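Local coordinates for probable arabinosyltransferase C (Mycobacterium tuberculosis, PDB 3PTY), which probably polymerises arabinose into the arabinan of the mycobacterial cell wall, its C-terminal extracellular domain serving as a lectin-like carbohydrate-binding module, at residues 48-62 / 145-157. Residues are numbered along the deposited sequence; the frame is centred on the assembly and turned at random.
Sequences LAPVTAPLADALGAG and MLRSGWYRLPTNE
P50 and Y151 form a single antiparallel beta bridge, closed by R152 N to A49 O (2.7 Å) and V51 N to W150 O (2.8 Å), both nearly straight at the hydrogen. Beyond it the 48-62 segment loops out through the short 55-58 helix and returns, where G149 N bonds to A58 O (2.7 Å). G62 N adds a weak bond to R147 O.

The Y151 ring touches both L48-P50 and the A58-L59 end of this loop. L48 O meets its edge near the ring plane at CD2 (3.5 Å), and the A58 methyl packs against CZ (3.7 Å). Chi1 of -68° sets the ring beside its own backbone N. Water 3 lies between Y151 OH and L55 O, and donates to L55 O. S148 OG lies at the edge of the same ring. It donates to G149 O and is also bonded to L227 N of strand 224-231. V51 CG2 rests on W150 CB (3.8 Å). The R152 chain, bent at chi2 and chi3, sets one guanidinium face over V51 CA, offset toward the rim. L48 CD2 touches P154 CD, the two side chains crossing at about a right angle.

The contact ties the loop to strand 144-152, next to the outermost strand 63-65. Water 1 bridges A49 N and R152 O; water 2 bridges A53 N and W150 O. L59 O is buried with no hydrogen-bond partner; S148 CA makes a CH...O contact to it at 3.2 Å, which probably offsets only part of the cost.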
ATOM      1  N   LEU A  48     -19.248  20.492 -17.917  1.00 18.13           N
ATOM      2  CA  LEU A  48     -19.748  21.772 -18.408  1.00 19.80           C
ATOM      3  C   LEU A  48     -20.443  21.548 -19.740  1.00 20.18           C
ATOM      4  O   LEU A  48     -19.992  20.738 -20.544  1.00 19.49           O
ATOM      5  CB  LEU A  48     -18.603  22.766 -18.612  1.00 21.74           C
ATOM      6  CG  LEU A  48     -17.747  23.107 -17.395  1.00 22.02           C
ATOM      7  CD1 LEU A  48     -16.770  24.224 -17.764  1.00 20.87           C
ATOM      8  CD2 LEU A  48     -18.624  23.522 -16.221  1.00 22.81           C
ATOM      9  N   ALA A  49     -21.535  22.269 -19.975  1.00 21.02           N
ATOM     10  CA  ALA A  49     -22.198  22.236 -21.277  1.00 20.69           C
ATOM     11  C   ALA A  49     -21.359  23.000 -22.295  1.00 23.09           C
ATOM     12  O   ALA A  49     -20.826  24.065 -21.988  1.00 23.43           O
ATOM     13  CB  ALA A  49     -23.598  22.849 -21.177  1.00 25.88           C
ATOM     14  N   PRO A  50     -21.225  22.458 -23.511  1.00 21.00           N
ATOM     15  CA  PRO A  50     -20.557  23.229 -24.562  1.00 22.17           C
ATOM     16  C   PRO A  50     -21.384  24.470 -24.868  1.00 23.39           C
ATOM     17  O   PRO A  50     -22.606  24.418 -24.755  1.00 21.46           O
ATOM     18  CB  PRO A  50     -20.589  22.287 -25.773  1.00 23.38           C
ATOM     19  CG  PRO A  50     -20.837  20.930 -25.210  1.00 26.53           C
ATOM     20  CD  PRO A  50     -21.661  21.132 -23.978  1.00 28.80           C
ATOM     21  N   VAL A  51     -20.741  25.566 -25.254  1.00 19.86           N
ATOM     22  CA  VAL A  51     -21.483  26.781 -25.593  1.00 23.74           C
ATOM     23  C   VAL A  51     -22.270  26.611 -26.892  1.00 29.82           C
ATOM     24  O   VAL A  51     -23.472  26.891 -26.942  1.00 27.51           O
ATOM     25  CB  VAL A  51     -20.556  28.002 -25.730  1.00 22.26           C
ATOM     26  CG1 VAL A  51     -21.341  29.208 -26.257  1.00 27.96           C
ATOM     27  CG2 VAL A  51     -19.908  28.321 -24.386  1.00 23.70           C
ATOM     28  N   THR A  52     -21.596  26.155 -27.945  1.00 25.40           N
ATOM     29  CA  THR A  52     -22.250  26.033 -29.246  1.00 33.69           C
ATOM     30  C   THR A  52     -22.204  24.630 -29.859  1.00 36.90           C
ATOM     31  O   THR A  52     -23.153  24.213 -30.516  1.00 35.59           O
ATOM     32  CB  THR A  52     -21.690  27.051 -30.265  1.00 38.54           C
ATOM     33  OG1 THR A  52     -20.265  26.926 -30.339  1.00 41.92           O
ATOM     34  CG2 THR A  52     -22.047  28.476 -29.851  1.00 41.92           C
ATOM     35  N   ALA A  53     -21.113  23.901 -29.644  1.00 32.61           N
ATOM     36  CA  ALA A  53     -20.934  22.608 -30.305  1.00 32.60           C
ATOM     37  C   ALA A  53     -21.663  21.465 -29.598  1.00 32.34           C
ATOM     38  O   ALA A  53     -21.820  21.486 -28.380  1.00 29.57           O
ATOM     39  CB  ALA A  53     -19.445  22.290 -30.437  1.00 33.06           C
ATOM     40  N   PRO A  54     -22.111  20.453 -30.362  1.00 29.38           N
ATOM     41  CA  PRO A  54     -22.639  19.249 -29.715  1.00 28.87           C
ATOM     42  C   PRO A  54     -21.562  18.625 -28.831  1.00 24.31           C
ATOM     43  O   PRO A  54     -20.375  18.812 -29.092  1.00 20.03           O
ATOM     44  CB  PRO A  54     -22.949  18.313 -30.895  1.00 31.70           C
ATOM     45  CG  PRO A  54     -23.064  19.202 -32.081  1.00 31.60           C
ATOM     46  CD  PRO A  54     -22.127  20.349 -31.832  1.00 29.36           C
ATOM     47  N   LEU A  55     -21.980  17.892 -27.807  1.00 22.84           N
ATOM     48  CA  LEU A  55     -21.068  17.273 -26.850  1.00 27.50           C
ATOM     49  C   LEU A  55     -19.949  16.475 -27.524  1.00 26.56           C
ATOM     50  O   LEU A  55     -18.786  16.537 -27.113  1.00 23.62           O
ATOM     51  CB  LEU A  55     -21.876  16.361 -25.920  1.00 36.63           C
ATOM     52  CG  LEU A  55     -21.177  15.598 -24.797  1.00 42.24           C
ATOM     53  CD1 LEU A  55     -22.191  15.231 -23.723  1.00 48.70           C
ATOM     54  CD2 LEU A  55     -20.505  14.357 -25.333  1.00 42.27           C
ATOM     55  N   ALA A  56     -20.308  15.714 -28.553  1.00 22.29           N
ATOM     56  CA  ALA A  56     -19.343  14.857 -29.234  1.00 23.91           C
ATOM     57  C   ALA A  56     -18.246  15.666 -29.911  1.00 28.01           C
ATOM     58  O   ALA A  56     -17.113  15.197 -30.031  1.00 34.97           O
ATOM     59  CB  ALA A  56     -20.052  13.960 -30.264  1.00 24.21           C
ATOM     60  N   ASP A  57     -18.594  16.876 -30.351  1.00 20.07           N
ATOM     61  CA  ASP A  57     -17.713  17.702 -31.179  1.00 19.31           C
ATOM     62  C   ASP A  57     -16.836  18.646 -30.364  1.00 20.06           C
ATOM     63  O   ASP A  57     -15.774  19.069 -30.820  1.00 21.62           O
ATOM     64  CB  ASP A  57     -18.545  18.586 -32.125  1.00 18.23           C
ATOM     65  CG  ASP A  57     -19.329  17.786 -33.164  1.00 24.94           C
ATOM     66  OD1 ASP A  57     -19.661  16.614 -32.915  1.00 27.95           O
ATOM     67  OD2 ASP A  57     -19.618  18.349 -34.237  1.00 29.49           O
ATOM     68  N   ALA A  58     -17.305  19.014 -29.178  1.00 19.26           N
ATOM     69  CA  ALA A  58     -16.770  20.189 -28.488  1.00 19.67           C
ATOM     70  C   ALA A  58     -15.300  20.066 -28.075  1.00 21.78           C
ATOM     71  O   ALA A  58     -14.570  21.057 -28.064  1.00 20.36           O
ATOM     72  CB  ALA A  58     -17.649  20.549 -27.277  1.00 17.94           C
ATOM     73  N   LEU A  59     -14.854  18.858 -27.754  1.00 18.24           N
ATOM     74  CA  LEU A  59     -13.498  18.698 -27.221  1.00 18.34           C
ATOM     75  C   LEU A  59     -12.408  19.076 -28.228  1.00 20.33           C
ATOM     76  O   LEU A  59     -11.326  19.532 -27.846  1.00 20.77           O
ATOM     77  CB  LEU A  59     -13.283  17.276 -26.685  1.00 19.49           C
ATOM     78  CG  LEU A  59     -11.957  17.002 -25.960  1.00 18.10           C
ATOM     79  CD1 LEU A  59     -11.791  17.926 -24.755  1.00 15.19           C
ATOM     80  CD2 LEU A  59     -11.879  15.538 -25.524  1.00 16.30           C
ATOM     81  N   GLY A  60     -12.681  18.880 -29.513  1.00 22.47           N
ATOM     82  CA  GLY A  60     -11.702  19.213 -30.539  1.00 24.57           C
ATOM     83  C   GLY A  60     -12.204  20.212 -31.571  1.00 27.08           C
ATOM     84  O   GLY A  60     -11.674  20.290 -32.678  1.00 26.99           O
ATOM     85  N   ALA A  61     -13.217  20.990 -31.202  1.00 22.99           N
ATOM     86  CA  ALA A  61     -13.909  21.859 -32.159  1.00 27.50           C
ATOM     87  C   ALA A  61     -13.093  23.066 -32.619  1.00 25.39           C
ATOM     88  O   ALA A  61     -13.363  23.633 -33.675  1.00 28.20           O
ATOM     89  CB  ALA A  61     -15.249  22.314 -31.596  1.00 22.86           C
ATOM     90  N   GLY A  62     -12.105  23.471 -31.832  1.00 20.41           N
ATOM     91  CA  GLY A  62     -11.278  24.608 -32.215  1.00 21.18           C
ATOM     92  C   GLY A  62     -10.199  24.153 -33.175  1.00 28.15           C
ATOM     93  O   GLY A  62     -10.164  24.552 -34.348  1.00 27.14           O
ATOM     94  N   MET A 145      -1.273  19.345 -31.236  1.00 23.70           N
ATOM     95  CA  MET A 145      -1.853  20.482 -30.532  1.00 27.17           C
ATOM     96  C   MET A 145      -3.346  20.304 -30.439  1.00 25.95           C
ATOM     97  O   MET A 145      -3.954  19.711 -31.322  1.00 22.16           O
ATOM     98  CB  MET A 145      -1.599  21.783 -31.289  1.00 25.06           C
ATOM     99  CG  MET A 145      -0.152  22.081 -31.596  1.00 41.21           C
ATOM    100  SD  MET A 145      -0.045  23.711 -32.361  1.00 62.00           S
ATOM    101  CE  MET A 145      -0.782  24.717 -31.072  1.00 76.06           C
ATOM    102  N   LEU A 146      -3.942  20.858 -29.389  1.00 18.98           N
ATOM    103  CA  LEU A 146      -5.387  20.793 -29.237  1.00 19.50           C
ATOM    104  C   LEU A 146      -5.927  22.107 -28.709  1.00 21.23           C
ATOM    105  O   LEU A 146      -5.342  22.718 -27.816  1.00 22.47           O
ATOM    106  CB  LEU A 146      -5.775  19.663 -28.285  1.00 17.93           C
ATOM    107  CG  LEU A 146      -7.274  19.464 -28.024  1.00 23.09           C
ATOM    108  CD1 LEU A 146      -7.984  18.970 -29.289  1.00 22.13           C
ATOM    109  CD2 LEU A 146      -7.488  18.473 -26.903  1.00 26.55           C
ATOM    110  N   ARG A 147      -7.054  22.531 -29.266  1.00 18.34           N
ATOM    111  CA  ARG A 147      -7.819  23.641 -28.729  1.00 18.42           C
ATOM    112  C   ARG A 147      -9.276  23.233 -28.802  1.00 22.58           C
ATOM    113  O   ARG A 147      -9.806  23.018 -29.893  1.00 21.75           O
ATOM    114  CB  ARG A 147      -7.589  24.911 -29.559  1.00 20.17           C
ATOM    115  CG  ARG A 147      -8.404  26.104 -29.098  1.00 24.85           C
ATOM    116  CD  ARG A 147      -7.931  27.402 -29.762  1.00 33.06           C
ATOM    117  NE  ARG A 147      -8.346  27.502 -31.164  1.00 36.51           N
ATOM    118  CZ  ARG A 147      -7.518  27.437 -32.201  1.00 43.44           C
ATOM    119  NH1 ARG A 147      -6.212  27.266 -32.006  1.00 44.86           N
ATOM    120  NH2 ARG A 147      -7.997  27.544 -33.434  1.00 41.61           N
ATOM    121  N   SER A 148      -9.919  23.100 -27.648  1.00 18.93           N
ATOM    122  CA  SER A 148     -11.312  22.686 -27.619  1.00 18.53           C
ATOM    123  C   SER A 148     -12.211  23.847 -28.021  1.00 21.92           C
ATOM    124  O   SER A 148     -11.770  24.996 -28.103  1.00 19.90           O
ATOM    125  CB  SER A 148     -11.710  22.197 -26.219  1.00 20.57           C
ATOM    126  OG  SER A 148     -11.949  23.299 -25.345  1.00 20.88           O
ATOM    127  N   GLY A 149     -13.480  23.541 -28.262  1.00 19.91           N
ATOM    128  CA  GLY A 149     -14.487  24.574 -28.369  1.00 23.61           C
ATOM    129  C   GLY A 149     -14.747  25.142 -26.986  1.00 21.67           C
ATOM    130  O   GLY A 149     -14.195  24.664 -25.975  1.00 19.28           O
ATOM    131  N   TRP A 150     -15.593  26.161 -26.929  1.00 20.79           N
ATOM    132  CA  TRP A 150     -15.920  26.807 -25.665  1.00 21.48           C
ATOM    133  C   TRP A 150     -16.972  26.048 -24.865  1.00 23.09           C
ATOM    134  O   TRP A 150     -17.955  25.551 -25.424  1.00 20.70           O
ATOM    135  CB  TRP A 150     -16.407  28.236 -25.913  1.00 21.32           C
ATOM    136  CG  TRP A 150     -15.344  29.149 -26.444  1.00 19.88           C
ATOM    137  CD1 TRP A 150     -15.208  29.595 -27.731  1.00 24.05           C
ATOM    138  CD2 TRP A 150     -14.271  29.736 -25.698  1.00 21.24           C
ATOM    139  NE1 TRP A 150     -14.113  30.425 -27.829  1.00 23.10           N
ATOM    140  CE2 TRP A 150     -13.524  30.536 -26.595  1.00 22.72           C
ATOM    141  CE3 TRP A 150     -13.874  29.679 -24.355  1.00 21.30           C
ATOM    142  CZ2 TRP A 150     -12.398  31.263 -26.197  1.00 24.86           C
ATOM    143  CZ3 TRP A 150     -12.750  30.411 -23.954  1.00 22.02           C
ATOM    144  CH2 TRP A 150     -12.027  31.190 -24.876  1.00 24.67           C
ATOM    145  N   TYR A 151     -16.763  25.993 -23.549  1.00 20.08           N
ATOM    146  CA  TYR A 151     -17.711  25.398 -22.617  1.00 20.47           C
ATOM    147  C   TYR A 151     -18.260  26.480 -21.690  1.00 24.18           C
ATOM    148  O   TYR A 151     -17.551  27.411 -21.329  1.00 20.81           O
ATOM    149  CB  TYR A 151     -17.022  24.321 -21.779  1.00 18.12           C
ATOM    150  CG  TYR A 151     -16.619  23.100 -22.571  1.00 19.54           C
ATOM    151  CD1 TYR A 151     -15.381  23.039 -23.210  1.00 17.89           C
ATOM    152  CD2 TYR A 151     -17.480  22.005 -22.688  1.00 18.52           C
ATOM    153  CE1 TYR A 151     -15.006  21.916 -23.934  1.00 16.63           C
ATOM    154  CE2 TYR A 151     -17.115  20.879 -23.424  1.00 17.89           C
ATOM    155  CZ  TYR A 151     -15.880  20.844 -24.041  1.00 16.94           C
ATOM    156  OH  TYR A 151     -15.500  19.729 -24.749  1.00 19.18           O
ATOM    157  N   ARG A 152     -19.515  26.332 -21.284  1.00 21.52           N
ATOM    158  CA  ARG A 152     -20.195  27.346 -20.494  1.00 22.84           C
ATOM    159  C   ARG A 152     -19.924  27.145 -19.009  1.00 25.03           C
ATOM    160  O   ARG A 152     -20.103  26.044 -18.479  1.00 21.68           O
ATOM    161  CB  ARG A 152     -21.698  27.282 -20.777  1.00 24.95           C
ATOM    162  CG  ARG A 152     -22.554  28.338 -20.065  1.00 38.97           C
ATOM    163  CD  ARG A 152     -22.515  29.703 -20.766  1.00 49.87           C
ATOM    164  NE  ARG A 152     -23.142  29.768 -22.099  1.00 62.13           N
ATOM    165  CZ  ARG A 152     -24.002  28.886 -22.614  1.00 66.71           C
ATOM    166  NH1 ARG A 152     -24.392  27.818 -21.931  1.00 70.70           N
ATOM    167  NH2 ARG A 152     -24.486  29.078 -23.836  1.00 66.12           N
ATOM    168  N   LEU A 153     -19.486  28.203 -18.333  1.00 24.85           N
ATOM    169  CA  LEU A 153     -19.357  28.158 -16.876  1.00 26.79           C
ATOM    170  C   LEU A 153     -20.736  28.331 -16.257  1.00 28.52           C
ATOM    171  O   LEU A 153     -21.570  29.050 -16.799  1.00 27.84           O
ATOM    172  CB  LEU A 153     -18.425  29.260 -16.370  1.00 28.84           C
ATOM    173  CG  LEU A 153     -16.929  29.117 -16.647  1.00 23.72           C
ATOM    174  CD1 LEU A 153     -16.222  30.439 -16.369  1.00 26.62           C
ATOM    175  CD2 LEU A 153     -16.316  28.004 -15.803  1.00 22.23           C
ATOM    176  N   PRO A 154     -20.980  27.672 -15.114  1.00 32.69           N
ATOM    177  CA  PRO A 154     -22.287  27.733 -14.453  1.00 38.77           C
ATOM    178  C   PRO A 154     -22.616  29.131 -13.940  1.00 46.06           C
ATOM    179  O   PRO A 154     -21.721  29.896 -13.573  1.00 43.42           O
ATOM    180  CB  PRO A 154     -22.122  26.788 -13.252  1.00 43.73           C
ATOM    181  CG  PRO A 154     -20.898  25.989 -13.530  1.00 39.55           C
ATOM    182  CD  PRO A 154     -20.016  26.854 -14.361  1.00 32.19           C
ATOM    183  N   THR A 155     -23.902  29.457 -13.923  1.00 55.80           N
ATOM    184  CA  THR A 155     -24.380  30.657 -13.258  1.00 66.52           C
ATOM    185  C   THR A 155     -25.318  30.230 -12.136  1.00 76.63           C
ATOM    186  O   THR A 155     -25.385  30.871 -11.086  1.00 80.70           O
ATOM    187  CB  THR A 155     -25.112  31.592 -14.234  1.00 65.68           C
ATOM    188  OG1 THR A 155     -26.113  30.854 -14.947  1.00 63.24           O
ATOM    189  CG2 THR A 155     -24.129  32.186 -15.229  1.00 65.02           C
ATOM    190  N   ASN A 156     -26.027  29.126 -12.366  1.00 81.12           N
ATOM    191  CA  ASN A 156     -26.911  28.548 -11.361  1.00 87.43           C
ATOM    192  C   ASN A 156     -26.097  27.895 -10.250  1.00 91.01           C
ATOM    193  O   ASN A 156     -25.328  26.969 -10.498  1.00 92.13           O
ATOM    194  CB  ASN A 156     -27.842  27.527 -12.003  1.00 87.07           C
ATOM    195  N   GLU A 157     -26.269  28.388  -9.028  1.00 92.04           N
ATOM    196  CA  GLU A 157     -25.502  27.901  -7.885  1.00 91.06           C
ATOM    197  C   GLU A 157     -25.912  26.490  -7.460  1.00 87.70           C
ATOM    198  O   GLU A 157     -27.095  26.137  -7.486  1.00 88.40           O
ATOM    199  CB  GLU A 157     -25.619  28.869  -6.711  1.00 91.83           C
TER
HETATM  200  O   HOH W   1     -22.101  24.367 -18.071  1.00 23.03           O
HETATM  201  O   HOH W   2     -18.828  24.948 -28.008  1.00 25.25           O
HETATM  202  O   HOH W   3     -17.567  17.856 -24.972  1.00 20.90           O